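Local coordinates for Cas13d (uncultured Ruminococcus sp, PDB 6IV8), which probably acts as a CRISPR RNA-guided ribonuclease of the type VI-D family, binding a guide RNA to recognise and cleave target RNA, at residues Lys56-Lys61 and Ile115-Lys120; Val653-Leu658 and Ala685-Leu690. The protein carries 2 engineered substitutions. One frame throughout, in Å; residues are numbered along the deposited sequence.

Interactions 1 and 2 share no helix, strand or sheet and come in series along the chain, the first closing before the second opens. Their centres lie about 50 Å apart and their nearest atoms about 33 Å. Interaction 1 belongs to the small strand-rich N-terminal region, where it ties the start of one antiparallel sheet to the central strand 114-119 of another; interaction 2 joins helices 651-660 and 683-696 of the mainly helical remainder. They are thus separate local packings: lysines of 56-61 bond directly to RNA nucleotides, whereas the 653-658 and 685-690 pair, within the helical body, stays about 6 Å from the nucleic acid at its nearest atom.

Interaction 1 of 2, residues Lys56-Lys61 and Ile115-Lys120; sequences KAAGMK and ITFSSK. With nucleotides of chain B.
I115 meets M60, and F117 meets both M60 and A58, where helix 54-58 turns into the edge strand 60-65 of an antiparallel sheet; I115 and F117 lie on the central strand 114-119 of a second, three-stranded antiparallel sheet. The turn is a Schellman motif, with G59 at positive phi just after the helix. I115 makes the lightest of these contacts: its CG2 branch lies 4.5 Å from CE of M60, a selenomethionine.

F117 contributes the largest share of the buried surface. Its chi1 of 77° sets CG between the backbone N and the carbonyl carbon, which presents the ring to M60 and A58. M60 CE rests over one face, 3.5 Å from the ring centroid and 19° off the normal, a CH-pi contact displaced toward the rim. An extended chain, anti to the backbone N, brings SE of M60 obliquely to the same ring in a Met-aromatic contact, and the bend at chi3 (-65°) then folds CE over the face. A58 CB approaches the far end of the ring, 3.7 Å from F117 CE2. I105 and I129 of the flanking strands also pack on F117.

At S119 the contact becomes polar. One water bridges the segments, donating to A58 O at 2.7 Å and accepting from S119 OG at 2.9 Å; that hydroxyl also pairs with the backbone N of H121.

On its RNA-facing side, 56-61 binds the base of adenosine 29 of chain B at two ring nitrogens. K61 NZ takes N1, with N79 OD1 as another partner and U23 O4 of chain B as a weak one. Three acceptors hold the ammonium group of K56, probably stabilising its charge: N3 of the same adenine, U23 OP2 of chain B, and K61 O, which lies 2.8 Å from K56 NZ.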
# COMPACT_ATOMS: atom_id res chain seq x y z
N LYS A 56 -19.88 -22.42 -23.20
CA LYS A 56 -19.49 -21.08 -23.69
C LYS A 56 -17.98 -20.88 -23.54
O LYS A 56 -17.37 -20.46 -24.47
CB LYS A 56 -20.27 -20.01 -22.94
CG LYS A 56 -21.78 -20.04 -23.15
CD LYS A 56 -22.24 -19.57 -24.50
CE LYS A 56 -23.69 -19.86 -24.74
NZ LYS A 56 -24.17 -19.37 -26.03
N ALA A 57 -17.45 -21.22 -22.37
CA ALA A 57 -16.01 -21.05 -22.06
C ALA A 57 -15.17 -21.88 -23.03
O ALA A 57 -14.27 -21.33 -23.56
CB ALA A 57 -15.74 -21.44 -20.63
N ALA A 58 -15.56 -23.11 -23.31
CA ALA A 58 -14.84 -24.03 -24.23
C ALA A 58 -14.85 -23.52 -25.68
O ALA A 58 -13.99 -23.92 -26.42
CB ALA A 58 -15.38 -25.42 -24.12
N GLY A 59 -15.82 -22.68 -26.04
CA GLY A 59 -15.84 -22.08 -27.38
C GLY A 59 -17.09 -22.30 -28.20
O GLY A 59 -17.09 -21.83 -29.28
N MSE A 60 -18.12 -22.96 -27.68
CA MSE A 60 -19.31 -23.12 -28.47
C MSE A 60 -20.26 -21.94 -28.30
O MSE A 60 -20.74 -21.70 -27.25
CB MSE A 60 -19.97 -24.43 -28.13
CG MSE A 60 -21.14 -24.68 -29.05
SE MSE A 60 -21.93 -26.47 -28.87
CE MSE A 60 -20.43 -27.55 -29.48
N LYS A 61 -20.41 -21.17 -29.37
CA LYS A 61 -21.26 -19.96 -29.44
C LYS A 61 -22.75 -20.28 -29.50
O LYS A 61 -23.44 -19.82 -28.65
CB LYS A 61 -20.80 -19.12 -30.63
CG LYS A 61 -21.55 -17.82 -30.88
CD LYS A 61 -20.87 -16.95 -31.89
CE LYS A 61 -21.55 -15.64 -32.15
NZ LYS A 61 -21.44 -14.71 -31.01
N ILE A 115 -24.35 -34.03 -27.29
CA ILE A 115 -23.29 -33.55 -28.20
C ILE A 115 -22.03 -33.48 -27.35
O ILE A 115 -22.07 -32.91 -26.28
CB ILE A 115 -23.66 -32.20 -28.83
CG1 ILE A 115 -24.81 -32.37 -29.81
CG2 ILE A 115 -22.46 -31.56 -29.48
CD1 ILE A 115 -25.29 -31.07 -30.38
N THR A 116 -20.96 -34.08 -27.83
CA THR A 116 -19.68 -34.06 -27.10
C THR A 116 -18.69 -33.28 -27.95
O THR A 116 -18.69 -33.48 -29.13
CB THR A 116 -19.21 -35.48 -26.74
OG1 THR A 116 -20.07 -35.91 -25.69
CG2 THR A 116 -17.79 -35.53 -26.24
N PHE A 117 -17.92 -32.40 -27.34
CA PHE A 117 -16.92 -31.64 -28.11
C PHE A 117 -15.80 -31.20 -27.18
O PHE A 117 -15.94 -31.29 -25.99
CB PHE A 117 -17.57 -30.42 -28.77
CG PHE A 117 -17.82 -29.27 -27.84
CD1 PHE A 117 -18.94 -29.25 -27.02
CD2 PHE A 117 -16.94 -28.21 -27.75
CE1 PHE A 117 -19.17 -28.20 -26.16
CE2 PHE A 117 -17.18 -27.15 -26.90
CZ PHE A 117 -18.29 -27.15 -26.10
N SER A 118 -14.72 -30.74 -27.76
CA SER A 118 -13.63 -30.18 -26.94
C SER A 118 -12.99 -28.99 -27.64
O SER A 118 -13.16 -28.84 -28.84
CB SER A 118 -12.63 -31.22 -26.52
OG SER A 118 -12.11 -31.88 -27.63
N SER A 119 -12.31 -28.17 -26.88
CA SER A 119 -11.62 -27.00 -27.44
C SER A 119 -10.38 -27.48 -28.19
O SER A 119 -9.81 -28.44 -27.78
CB SER A 119 -11.26 -26.07 -26.35
OG SER A 119 -10.21 -25.23 -26.72
N LYS A 120 -10.03 -26.81 -29.28
CA LYS A 120 -8.78 -27.09 -30.01
C LYS A 120 -7.69 -26.17 -29.46
O LYS A 120 -6.61 -26.22 -29.97
CB LYS A 120 -8.95 -26.78 -31.50
CG LYS A 120 -9.99 -27.60 -32.24
CD LYS A 120 -9.73 -27.83 -33.70
CE LYS A 120 -10.57 -28.96 -34.26
NZ LYS A 120 -11.07 -28.74 -35.64
P A B 29 -28.42 -12.47 -22.64
OP1 A B 29 -28.01 -11.33 -23.47
OP2 A B 29 -29.51 -13.36 -23.14
O5' A B 29 -27.14 -13.30 -22.27
C5' A B 29 -27.26 -14.50 -21.47
C4' A B 29 -26.26 -15.51 -21.99
O4' A B 29 -26.64 -15.87 -23.33
C3' A B 29 -24.83 -15.01 -22.17
O3' A B 29 -24.25 -15.04 -20.88
C2' A B 29 -24.29 -16.03 -23.17
O2' A B 29 -23.98 -17.28 -22.58
C1' A B 29 -25.50 -16.20 -24.09
N9 A B 29 -25.38 -15.24 -25.18
C8 A B 29 -25.91 -13.98 -25.27
N7 A B 29 -25.48 -13.30 -26.31
C5 A B 29 -24.61 -14.18 -26.94
C6 A B 29 -23.80 -14.05 -28.07
N6 A B 29 -23.77 -12.95 -28.83
N1 A B 29 -23.09 -15.12 -28.47
C2 A B 29 -23.09 -16.20 -27.68
N3 A B 29 -23.78 -16.43 -26.56
C4 A B 29 -24.50 -15.35 -26.23
P U B 23 -27.95 -19.62 -26.11
OP1 U B 23 -27.63 -20.05 -27.47
OP2 U B 23 -26.90 -19.31 -25.16
O5' U B 23 -28.87 -18.34 -26.26
C5' U B 23 -29.11 -17.40 -25.20
C4' U B 23 -29.59 -16.09 -25.81
O4' U B 23 -28.50 -15.43 -26.50
C3' U B 23 -30.69 -16.21 -26.84
O3' U B 23 -31.64 -15.17 -26.73
C2' U B 23 -29.97 -16.08 -28.16
O2' U B 23 -30.72 -15.68 -29.27
C1' U B 23 -28.91 -15.06 -27.80
N1 U B 23 -27.75 -15.12 -28.70
C2 U B 23 -27.50 -14.03 -29.53
O2 U B 23 -28.19 -13.02 -29.53
N3 U B 23 -26.42 -14.16 -30.36
C4 U B 23 -25.61 -15.27 -30.49
O4 U B 23 -24.69 -15.24 -31.30
C5 U B 23 -25.95 -16.37 -29.62
C6 U B 23 -26.94 -16.24 -28.74
P G B 22 -25.16 -23.20 -23.08
OP1 G B 22 -24.68 -23.44 -24.48
OP2 G B 22 -24.39 -22.43 -22.06
O5' G B 22 -26.62 -22.64 -23.17
C5' G B 22 -27.48 -23.23 -24.16
C4' G B 22 -28.86 -22.61 -24.10
O4' G B 22 -29.50 -22.97 -22.85
C3' G B 22 -28.93 -21.07 -24.14
O3' G B 22 -28.96 -20.65 -25.50
C2' G B 22 -30.29 -20.79 -23.51
O2' G B 22 -31.32 -20.84 -24.51
C1' G B 22 -30.41 -21.93 -22.47
N9 G B 22 -30.13 -21.59 -21.08
C8 G B 22 -28.94 -21.67 -20.40
N7 G B 22 -29.07 -21.37 -19.13
C5 G B 22 -30.42 -21.08 -18.98
C6 G B 22 -31.15 -20.68 -17.83
O6 G B 22 -30.74 -20.50 -16.69
N1 G B 22 -32.49 -20.49 -18.13
C2 G B 22 -33.06 -20.66 -19.36
N2 G B 22 -34.37 -20.45 -19.45
N3 G B 22 -32.38 -21.04 -20.44
C4 G B 22 -31.08 -21.20 -20.18
O HOH W 1 -11.97 -23.34 -28.04

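Interaction 2 of 2, residues Val653-Leu658 and Ala685-Leu690; sequences VVMFVL and AKRSEL
R687 and L658 are joined by a nearly straight hydrogen bond, R687 NE to L658 O, 3.0 Å long with an angle of 171° at the hydrogen. The carbonyl oxygen sits at the guanidinium edge, close to its plane, but seen from the carbonyl the donor stands 56° above the plane and so misses the lone pairs. An extended chain from CG to NE carries the arginine across to this oxygen. The guanidinium is held further by I661 O and by a salt bridge to D663, both through NH2.

M655, a selenomethionine, crosses the base of the same arginine at a slant: its chain folds at chi2 and chi3, so that CE touches R687 CB at 3.6 Å while SE lies 3.6 Å from the backbone N of S688. The helices that carry these side chains, 651-660 and 683-696, run closer to antiparallel than parallel, at 129° between their segment axes and 9.7 Å apart at closest approach.

L658 lays CD2 against the second helix, 3.5 Å from R687 O and 3.9 Å from L690 CB. V730 and L726 of helix 712-760 pack on L658 and L690 respectively.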
# COMPACT_ATOMS: atom_id res chain seq x y z
N VAL A 653 -34.03 9.24 4.37
CA VAL A 653 -33.77 9.02 2.92
C VAL A 653 -32.29 9.26 2.64
O VAL A 653 -31.72 8.43 2.02
CB VAL A 653 -34.66 9.92 2.06
CG1 VAL A 653 -34.36 9.76 0.59
CG2 VAL A 653 -36.12 9.67 2.34
N VAL A 654 -31.72 10.34 3.14
CA VAL A 654 -30.30 10.69 2.89
C VAL A 654 -29.39 9.61 3.47
O VAL A 654 -28.47 9.22 2.79
CB VAL A 654 -29.95 12.10 3.37
CG1 VAL A 654 -28.46 12.38 3.28
CG2 VAL A 654 -30.72 13.14 2.58
N MSE A 655 -29.69 9.11 4.66
CA MSE A 655 -28.91 8.07 5.26
C MSE A 655 -28.97 6.83 4.41
O MSE A 655 -27.98 6.18 4.28
CB MSE A 655 -29.24 7.82 6.73
CG MSE A 655 -28.81 8.93 7.67
SE MSE A 655 -26.88 8.94 7.88
CE MSE A 655 -26.60 7.03 7.77
N PHE A 656 -30.13 6.51 3.84
CA PHE A 656 -30.20 5.30 3.00
C PHE A 656 -29.23 5.42 1.81
O PHE A 656 -28.51 4.50 1.56
CB PHE A 656 -31.61 5.02 2.48
CG PHE A 656 -31.65 3.99 1.40
CD1 PHE A 656 -31.41 2.66 1.68
CD2 PHE A 656 -31.91 4.33 0.09
CE1 PHE A 656 -31.44 1.71 0.69
CE2 PHE A 656 -31.95 3.37 -0.91
CZ PHE A 656 -31.72 2.06 -0.60
N VAL A 657 -29.23 6.55 1.12
CA VAL A 657 -28.31 6.79 -0.03
C VAL A 657 -26.85 6.79 0.44
O VAL A 657 -26.05 6.12 -0.18
CB VAL A 657 -28.65 8.10 -0.75
CG1 VAL A 657 -27.69 8.37 -1.88
CG2 VAL A 657 -30.08 8.13 -1.27
N LEU A 658 -26.55 7.48 1.54
CA LEU A 658 -25.19 7.58 2.11
C LEU A 658 -24.71 6.18 2.49
O LEU A 658 -23.55 5.90 2.31
CB LEU A 658 -25.24 8.51 3.33
CG LEU A 658 -24.56 9.87 3.24
CD1 LEU A 658 -24.42 10.39 1.85
CD2 LEU A 658 -25.22 10.89 4.15
N ALA A 685 -21.19 7.73 12.50
CA ALA A 685 -21.15 9.14 12.94
C ALA A 685 -20.82 10.04 11.74
O ALA A 685 -21.37 11.10 11.65
CB ALA A 685 -20.14 9.32 14.04
N LYS A 686 -19.90 9.60 10.89
CA LYS A 686 -19.52 10.36 9.68
C LYS A 686 -20.73 10.48 8.74
O LYS A 686 -21.01 11.57 8.31
CB LYS A 686 -18.31 9.71 9.01
CG LYS A 686 -16.98 9.99 9.69
CD LYS A 686 -15.86 9.25 9.05
CE LYS A 686 -14.51 9.58 9.62
NZ LYS A 686 -14.36 9.04 10.98
N ARG A 687 -21.42 9.37 8.47
CA ARG A 687 -22.60 9.41 7.58
C ARG A 687 -23.63 10.39 8.15
O ARG A 687 -24.11 11.21 7.41
CB ARG A 687 -23.19 8.02 7.37
CG ARG A 687 -22.34 7.11 6.49
CD ARG A 687 -23.10 5.89 6.07
NE ARG A 687 -22.45 5.19 4.99
CZ ARG A 687 -21.52 4.28 5.15
NH1 ARG A 687 -21.19 3.87 6.36
NH2 ARG A 687 -20.92 3.77 4.11
N SER A 688 -23.90 10.29 9.45
CA SER A 688 -24.84 11.20 10.14
C SER A 688 -24.40 12.64 9.96
O SER A 688 -25.22 13.45 9.64
CB SER A 688 -24.94 10.87 11.60
OG SER A 688 -25.72 9.73 11.80
N GLU A 689 -23.12 12.93 10.14
CA GLU A 689 -22.68 14.33 9.98
C GLU A 689 -22.97 14.81 8.56
O GLU A 689 -23.54 15.87 8.42
CB GLU A 689 -21.24 14.55 10.46
CG GLU A 689 -20.85 16.01 10.54
CD GLU A 689 -21.86 17.00 11.09
OE1 GLU A 689 -22.51 16.69 12.10
OE2 GLU A 689 -22.01 18.08 10.51
N LEU A 690 -22.60 14.02 7.55
CA LEU A 690 -22.87 14.37 6.13
C LEU A 690 -24.37 14.55 5.91
O LEU A 690 -24.74 15.49 5.26
CB LEU A 690 -22.29 13.27 5.24
CG LEU A 690 -20.78 13.12 5.30
CD1 LEU A 690 -20.33 11.95 4.47
CD2 LEU A 690 -20.11 14.39 4.82